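Local coordinates for protein aminotransferase, class I and II (Erwinia tasmaniensis, PDB 5Z0Q) that binds pyridoxal-5'-phosphate and belongs to the class I and II aminotransferase family of PLP-dependent enzymes, at residues V76-M81 with I89-L94; F85-Q90 with S232-S237; I219-A222 with D227-Q230. All coordinates share one frame; numbering follows the deposited sequence.

Contact 1. Residues V76-M81 with I89-L94; sequences VAIERM and IQPEWL
Residues Ile-78 and Ile-89 form the closest CA pair, 5.4 Å apart, between helical segment 76-81 and the connection 89-94, which enters extended and tightens into a 3-10 turn at 91-93. In the large domain of this fold type I PLP-dependent enzyme the connection leads from helix 71-83 into strand 94-97, at one edge of the large mixed sheet. The turn is marked by backbone bonds from Trp-93 N to Gln-90 O and from Leu-94 N to Pro-91 O. No hydrogen bond crosses between the segments. Ile-78 carries most of the contact: with CG1 set anti to the carbonyl carbon (chi1 -69°), its three outer carbons gather round Ile-89 O, CD1 nearest at 3.5 Å. CD1 goes on to meet Pro-91 CG at 3.8 Å, the two side chains at about a right angle. Ile-89 slants across from the other segment, its CB 3.9 Å from Ile-78 CG1. One helical turn on, Met-81 offers the base of its side chain, CB lying 3.8 Å from Ile-89 CG1, while its bent end leads away. Val-253 of strand 250-253 also packs on Ile-89 and Leu-94. Farther along, Leu-94 CD1 reaches Ile-78 CG1 at 4.4 Å.

Contact 2. Residues F85-Q90 with S232-S237; sequences FGWKIQ and SITLMS
Trp-87 lays the outer corner of its six-membered ring against Thr-234, the two side chains approaching from opposite directions. CH2 of Trp-87 lies 3.5 Å from Thr-234 OG1, and CZ3 of Trp-87 is 4.0 Å from Thr-234 CG2, so both branches of the threonine touch adjoining ring carbons. The ring reaches this far because its CG stands anti to the backbone N (chi1 -172°), which directs the indole from the loop toward the strand. The hydroxyl sits obliquely to the ring, and no hydrogen bond crosses this buried contact. Segment 85-90 belongs to the link between helix 71-83 and strand 94-97; segment 232-237 begins as strand 232-236 of the large, mostly parallel sheet of the fold type I PLP enzymes, between strands 250-253 and 200-204. The side chain of Met-236, farther along that strand, is about 10 Å from the bound PLP. Val-253 and Ala-222 also pack against Trp-87. Within the loop, Ile-89 CD1 lies over the centre of one indole face. Met-236, extended as far as SD and bent at its end, brings CE to 4.2 Å from Trp-87 CZ3, again oblique to the ring.

Contact 3. Residues I219-A222 with D227-Q230; sequences IPFA and DAAQ
Phe-221 and Ala-222 are the residues of segment 219-222 that touch 227-230, and they do so where the loop after strand 200-204 begins a 3-10 turn. Ahead of them, Ile-219 packs on helix 184-197 and so places the start of the segment. At Phe-221 the chain adopts helical angles, and its backbone N donates a hydrogen bond to Glu-205 OE1. The CE2 corner of the phenyl ring meets the methyl of Ala-228, which sits oblique to it: CG is anti to the backbone N (chi1 -178°), and this carries CE2 to 3.8 Å from Ala-228 CB. That methyl also lies 3.5 Å from Phe-221 O, so one small group touches both the ring and the carbonyl of the same residue. Leu-191 of helix 184-197 packs on Phe-221 and Ala-228 alike, joining both segments to that helix.

Ala-222 follows with the closest CA pair, its CA 4.0 Å from the CA of Ala-229. Its CB is 3.6 Å from Ala-229 CA, and the two methyl groups, Ala-222 CB and Ala-229 CB, are 4.0 Å apart. On the carbonyl side, Ala-222 O lies 3.4 Å from Ala-229 CB. Thus the contact joins the loop to the short helix 226-229, on the chain path into strand 232-236 of the large sheet.

The alanines place no side-chain atom beyond CB between the backbones, which is consistent with their near approach. No hydrogen bond spans the segments, and polar links run outward instead: Ala-228 O is bonded to Ser-232 OG, and Asp-227 forms a salt bridge with Arg-231. The chemistry therefore implies that the segments are held together by methyl and ring contacts, while their polar groups bond to other parts of the chain.

Overall arrangement
From the N terminus, contact 1 closes first, folding the link after helix 71-83 back onto that helix before the chain enters strand 94-97. Contact 2 begins on the same link, sharing Ile-89 and Gln-90, and closes a far longer loop of 141 residues at strand 232-236. Contact 3 is nested inside that loop, joining two neighbouring parts just ahead of the strand. Contact 2 touches both others, through Met-81 and Met-236 with contact 1, and through Phe-85 and Trp-87 on Pro-220 with contact 3. Contacts 1 and 3 do not touch. Together they tie helix 71-83, its following link and helix 226-229 to the large sheet.

Contact 1. Residues V76-M81 with I89-L94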
# COMPACT_ATOMS: atom_id res chain seq x y z
N VAL A 76 -20.02 -8.03 -0.47
CA VAL A 76 -20.79 -6.89 -0.95
C VAL A 76 -20.37 -6.51 -2.37
O VAL A 76 -21.18 -5.98 -3.14
CB VAL A 76 -20.66 -5.70 0.02
CG1 VAL A 76 -19.23 -5.16 0.03
CG2 VAL A 76 -21.64 -4.60 -0.35
N ALA A 77 -19.12 -6.79 -2.75
CA ALA A 77 -18.70 -6.51 -4.12
C ALA A 77 -19.38 -7.45 -5.10
O ALA A 77 -19.79 -7.03 -6.19
CB ALA A 77 -17.18 -6.63 -4.23
N ILE A 78 -19.52 -8.73 -4.74
CA ILE A 78 -20.18 -9.69 -5.62
C ILE A 78 -21.66 -9.34 -5.77
O ILE A 78 -22.20 -9.34 -6.88
CB ILE A 78 -19.99 -11.12 -5.09
CG1 ILE A 78 -18.53 -11.55 -5.22
CG2 ILE A 78 -20.91 -12.09 -5.81
CD1 ILE A 78 -18.25 -12.93 -4.68
N GLU A 79 -22.33 -9.02 -4.66
CA GLU A 79 -23.73 -8.63 -4.73
C GLU A 79 -23.92 -7.36 -5.55
O GLU A 79 -24.94 -7.20 -6.23
CB GLU A 79 -24.30 -8.44 -3.33
CG GLU A 79 -24.52 -9.73 -2.56
CD GLU A 79 -25.07 -9.49 -1.16
OE1 GLU A 79 -25.04 -8.33 -0.70
OE2 GLU A 79 -25.53 -10.46 -0.53
N ARG A 80 -22.95 -6.44 -5.50
CA ARG A 80 -23.09 -5.19 -6.24
C ARG A 80 -22.92 -5.40 -7.73
O ARG A 80 -23.65 -4.82 -8.54
CB ARG A 80 -22.08 -4.17 -5.72
CG ARG A 80 -22.24 -2.78 -6.32
CD ARG A 80 -21.28 -1.79 -5.69
NE ARG A 80 -21.54 -0.43 -6.14
CZ ARG A 80 -22.45 0.38 -5.60
NH1 ARG A 80 -23.19 -0.04 -4.58
NH2 ARG A 80 -22.63 1.60 -6.07
N MET A 81 -21.96 -6.24 -8.13
CA MET A 81 -21.72 -6.46 -9.56
C MET A 81 -22.84 -7.24 -10.21
O MET A 81 -23.05 -7.13 -11.42
CB MET A 81 -20.38 -7.17 -9.76
CG MET A 81 -19.20 -6.41 -9.20
SD MET A 81 -19.28 -4.66 -9.60
CE MET A 81 -18.56 -3.94 -8.13
N ILE A 89 -20.06 -12.78 -10.00
CA ILE A 89 -18.63 -12.86 -9.74
C ILE A 89 -18.35 -14.09 -8.88
O ILE A 89 -19.02 -14.30 -7.86
CB ILE A 89 -18.11 -11.59 -9.06
CG1 ILE A 89 -18.27 -10.38 -9.98
CG2 ILE A 89 -16.66 -11.75 -8.64
CD1 ILE A 89 -17.41 -10.47 -11.21
N GLN A 90 -17.37 -14.89 -9.28
CA GLN A 90 -16.89 -15.95 -8.41
C GLN A 90 -15.93 -15.38 -7.38
O GLN A 90 -15.10 -14.52 -7.71
CB GLN A 90 -16.20 -17.05 -9.22
CG GLN A 90 -16.99 -18.34 -9.29
CD GLN A 90 -18.45 -18.11 -9.64
OE1 GLN A 90 -18.78 -17.70 -10.75
NE2 GLN A 90 -19.34 -18.37 -8.68
N PRO A 91 -16.01 -15.83 -6.12
CA PRO A 91 -15.18 -15.21 -5.07
C PRO A 91 -13.68 -15.31 -5.32
O PRO A 91 -12.95 -14.36 -5.01
CB PRO A 91 -15.60 -15.98 -3.81
CG PRO A 91 -16.97 -16.48 -4.11
CD PRO A 91 -16.96 -16.81 -5.58
N GLU A 92 -13.20 -16.42 -5.88
CA GLU A 92 -11.76 -16.57 -6.09
C GLU A 92 -11.24 -15.69 -7.22
O GLU A 92 -10.02 -15.63 -7.42
CB GLU A 92 -11.41 -18.03 -6.37
CG GLU A 92 -11.94 -18.59 -7.68
CD GLU A 92 -13.34 -19.15 -7.56
OE1 GLU A 92 -14.00 -18.90 -6.53
OE2 GLU A 92 -13.79 -19.85 -8.50
N TRP A 93 -12.11 -15.01 -7.97
CA TRP A 93 -11.66 -14.08 -9.00
C TRP A 93 -11.08 -12.80 -8.41
O TRP A 93 -10.34 -12.09 -9.10
CB TRP A 93 -12.81 -13.72 -9.94
CG TRP A 93 -13.35 -14.85 -10.74
CD1 TRP A 93 -12.88 -16.13 -10.78
CD2 TRP A 93 -14.47 -14.81 -11.63
NE1 TRP A 93 -13.64 -16.89 -11.64
CE2 TRP A 93 -14.62 -16.10 -12.17
CE3 TRP A 93 -15.36 -13.81 -12.02
CZ2 TRP A 93 -15.63 -16.42 -13.08
CZ3 TRP A 93 -16.36 -14.12 -12.93
CH2 TRP A 93 -16.48 -15.42 -13.45
N LEU A 94 -11.39 -12.50 -7.15
CA LEU A 94 -11.04 -11.21 -6.57
C LEU A 94 -9.60 -11.21 -6.07
O LEU A 94 -9.11 -12.20 -5.51
CB LEU A 94 -11.99 -10.86 -5.43
CG LEU A 94 -13.47 -10.77 -5.80
CD1 LEU A 94 -14.31 -10.42 -4.58
CD2 LEU A 94 -13.68 -9.74 -6.90

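Contact 2. Residues F85-Q90 with S232-S237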
# COMPACT_ATOMS: atom_id res chain seq x y z
N PHE A 85 -24.96 -4.31 -12.24
CA PHE A 85 -24.38 -4.42 -13.57
C PHE A 85 -24.67 -5.74 -14.26
O PHE A 85 -24.19 -5.95 -15.38
CB PHE A 85 -22.86 -4.20 -13.50
CG PHE A 85 -22.46 -2.98 -12.72
CD1 PHE A 85 -22.70 -1.71 -13.21
CD2 PHE A 85 -21.85 -3.11 -11.48
CE1 PHE A 85 -22.34 -0.58 -12.49
CE2 PHE A 85 -21.49 -1.99 -10.75
CZ PHE A 85 -21.74 -0.73 -11.25
N GLY A 86 -25.43 -6.64 -13.63
CA GLY A 86 -25.74 -7.92 -14.23
C GLY A 86 -24.50 -8.74 -14.51
O GLY A 86 -24.26 -9.15 -15.66
N TRP A 87 -23.70 -9.00 -13.48
CA TRP A 87 -22.43 -9.69 -13.65
C TRP A 87 -22.17 -10.50 -12.38
O TRP A 87 -21.83 -9.93 -11.34
CB TRP A 87 -21.30 -8.70 -13.91
CG TRP A 87 -20.00 -9.34 -14.27
CD1 TRP A 87 -19.82 -10.53 -14.92
CD2 TRP A 87 -18.69 -8.83 -14.01
NE1 TRP A 87 -18.48 -10.79 -15.07
CE2 TRP A 87 -17.76 -9.76 -14.52
CE3 TRP A 87 -18.20 -7.68 -13.38
CZ2 TRP A 87 -16.38 -9.57 -14.43
CZ3 TRP A 87 -16.84 -7.49 -13.29
CH2 TRP A 87 -15.94 -8.44 -13.82
N LYS A 88 -22.34 -11.82 -12.47
CA LYS A 88 -22.09 -12.69 -11.33
C LYS A 88 -20.60 -12.97 -11.21
O LYS A 88 -19.94 -13.33 -12.19
CB LYS A 88 -22.88 -13.99 -11.45
CG LYS A 88 -22.65 -14.78 -12.73
CD LYS A 88 -23.58 -15.98 -12.80
CE LYS A 88 -23.20 -16.91 -13.94
NZ LYS A 88 -21.86 -17.52 -13.73
N ILE A 89 -20.06 -12.78 -10.00
CA ILE A 89 -18.63 -12.86 -9.74
C ILE A 89 -18.35 -14.09 -8.88
O ILE A 89 -19.02 -14.30 -7.86
CB ILE A 89 -18.11 -11.59 -9.06
CG1 ILE A 89 -18.27 -10.38 -9.98
CG2 ILE A 89 -16.66 -11.75 -8.64
CD1 ILE A 89 -17.41 -10.47 -11.21
N GLN A 90 -17.37 -14.89 -9.28
CA GLN A 90 -16.89 -15.95 -8.41
C GLN A 90 -15.93 -15.38 -7.38
O GLN A 90 -15.10 -14.52 -7.71
CB GLN A 90 -16.20 -17.05 -9.22
CG GLN A 90 -16.99 -18.34 -9.29
CD GLN A 90 -18.45 -18.11 -9.64
OE1 GLN A 90 -18.78 -17.70 -10.75
NE2 GLN A 90 -19.34 -18.37 -8.68
N SER A 232 -9.42 -10.79 -19.67
CA SER A 232 -9.40 -9.44 -19.15
C SER A 232 -9.18 -9.43 -17.65
O SER A 232 -9.25 -10.45 -16.97
CB SER A 232 -10.71 -8.71 -19.47
OG SER A 232 -11.78 -9.24 -18.71
N ILE A 233 -8.90 -8.23 -17.14
CA ILE A 233 -8.83 -7.95 -15.71
C ILE A 233 -9.62 -6.67 -15.46
O ILE A 233 -9.47 -5.69 -16.19
CB ILE A 233 -7.38 -7.80 -15.21
CG1 ILE A 233 -7.35 -7.29 -13.77
CG2 ILE A 233 -6.57 -6.90 -16.13
CD1 ILE A 233 -5.97 -6.99 -13.25
N THR A 234 -10.47 -6.69 -14.44
CA THR A 234 -11.38 -5.59 -14.14
C THR A 234 -10.95 -4.91 -12.84
O THR A 234 -10.83 -5.58 -11.81
CB THR A 234 -12.82 -6.09 -14.04
OG1 THR A 234 -13.13 -6.90 -15.18
CG2 THR A 234 -13.80 -4.92 -13.98
N LEU A 235 -10.73 -3.60 -12.90
CA LEU A 235 -10.31 -2.82 -11.75
C LEU A 235 -11.47 -1.97 -11.26
O LEU A 235 -12.00 -1.14 -12.02
CB LEU A 235 -9.11 -1.93 -12.10
CG LEU A 235 -7.82 -2.64 -12.51
CD1 LEU A 235 -6.77 -1.64 -12.95
CD2 LEU A 235 -7.30 -3.50 -11.37
N MET A 236 -11.87 -2.17 -10.01
CA MET A 236 -12.98 -1.43 -9.41
C MET A 236 -12.64 -1.07 -7.97
O MET A 236 -11.82 -1.72 -7.32
CB MET A 236 -14.28 -2.23 -9.47
CG MET A 236 -14.82 -2.45 -10.87
SD MET A 236 -16.27 -3.51 -10.90
CE MET A 236 -15.62 -4.97 -10.10
N SER A 237 -13.29 -0.02 -7.48
CA SER A 237 -13.05 0.51 -6.14
C SER A 237 -14.10 1.55 -5.77
O SER A 237 -14.64 2.23 -6.66
CB SER A 237 -11.65 1.12 -6.06
OG SER A 237 -11.49 1.87 -4.86

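Contact 3. Residues I219-A222 with D227-Q230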
# COMPACT_ATOMS: atom_id res chain seq x y z
N ILE A 219 -21.66 -1.10 -18.22
CA ILE A 219 -21.52 -2.50 -18.61
C ILE A 219 -20.07 -2.92 -18.40
O ILE A 219 -19.17 -2.39 -19.07
CB ILE A 219 -21.95 -2.71 -20.07
CG1 ILE A 219 -23.44 -2.42 -20.23
CG2 ILE A 219 -21.63 -4.13 -20.52
CD1 ILE A 219 -23.95 -2.58 -21.64
N PRO A 220 -19.80 -3.85 -17.49
CA PRO A 220 -18.43 -4.37 -17.36
C PRO A 220 -17.98 -5.07 -18.63
O PRO A 220 -18.76 -5.76 -19.29
CB PRO A 220 -18.53 -5.34 -16.18
CG PRO A 220 -19.74 -4.91 -15.43
CD PRO A 220 -20.69 -4.41 -16.47
N PHE A 221 -16.71 -4.88 -18.98
CA PHE A 221 -16.18 -5.48 -20.20
C PHE A 221 -16.25 -7.00 -20.14
O PHE A 221 -16.64 -7.66 -21.12
CB PHE A 221 -14.74 -5.02 -20.43
CG PHE A 221 -14.13 -5.56 -21.70
CD1 PHE A 221 -14.32 -4.90 -22.90
CD2 PHE A 221 -13.36 -6.71 -21.69
CE1 PHE A 221 -13.75 -5.38 -24.07
CE2 PHE A 221 -12.80 -7.20 -22.85
CZ PHE A 221 -13.00 -6.54 -24.04
N ALA A 222 -15.90 -7.59 -18.99
CA ALA A 222 -15.88 -9.04 -18.85
C ALA A 222 -17.28 -9.65 -18.78
O ALA A 222 -17.38 -10.88 -18.71
CB ALA A 222 -15.08 -9.42 -17.61
N ASP A 227 -15.64 -15.22 -23.22
CA ASP A 227 -14.33 -15.00 -23.81
C ASP A 227 -13.71 -13.71 -23.29
O ASP A 227 -12.51 -13.66 -23.01
CB ASP A 227 -14.44 -14.96 -25.33
CG ASP A 227 -13.10 -14.76 -26.01
OD1 ASP A 227 -12.34 -15.74 -26.12
OD2 ASP A 227 -12.80 -13.62 -26.43
N ALA A 228 -14.52 -12.65 -23.15
CA ALA A 228 -14.01 -11.40 -22.60
C ALA A 228 -13.59 -11.57 -21.15
O ALA A 228 -12.61 -10.96 -20.70
CB ALA A 228 -15.06 -10.30 -22.73
N ALA A 229 -14.32 -12.39 -20.39
CA ALA A 229 -13.98 -12.61 -18.99
C ALA A 229 -12.65 -13.34 -18.85
O ALA A 229 -11.85 -13.03 -17.95
CB ALA A 229 -15.10 -13.37 -18.29
N GLN A 230 -12.39 -14.31 -19.72
CA GLN A 230 -11.17 -15.12 -19.63
C GLN A 230 -9.96 -14.44 -20.24
O GLN A 230 -8.87 -15.03 -20.23
CB GLN A 230 -11.39 -16.47 -20.31
CG GLN A 230 -12.41 -17.36 -19.61
CD GLN A 230 -11.99 -17.73 -18.20
OE1 GLN A 230 -10.80 -17.93 -17.93
NE2 GLN A 230 -12.95 -17.83 -17.29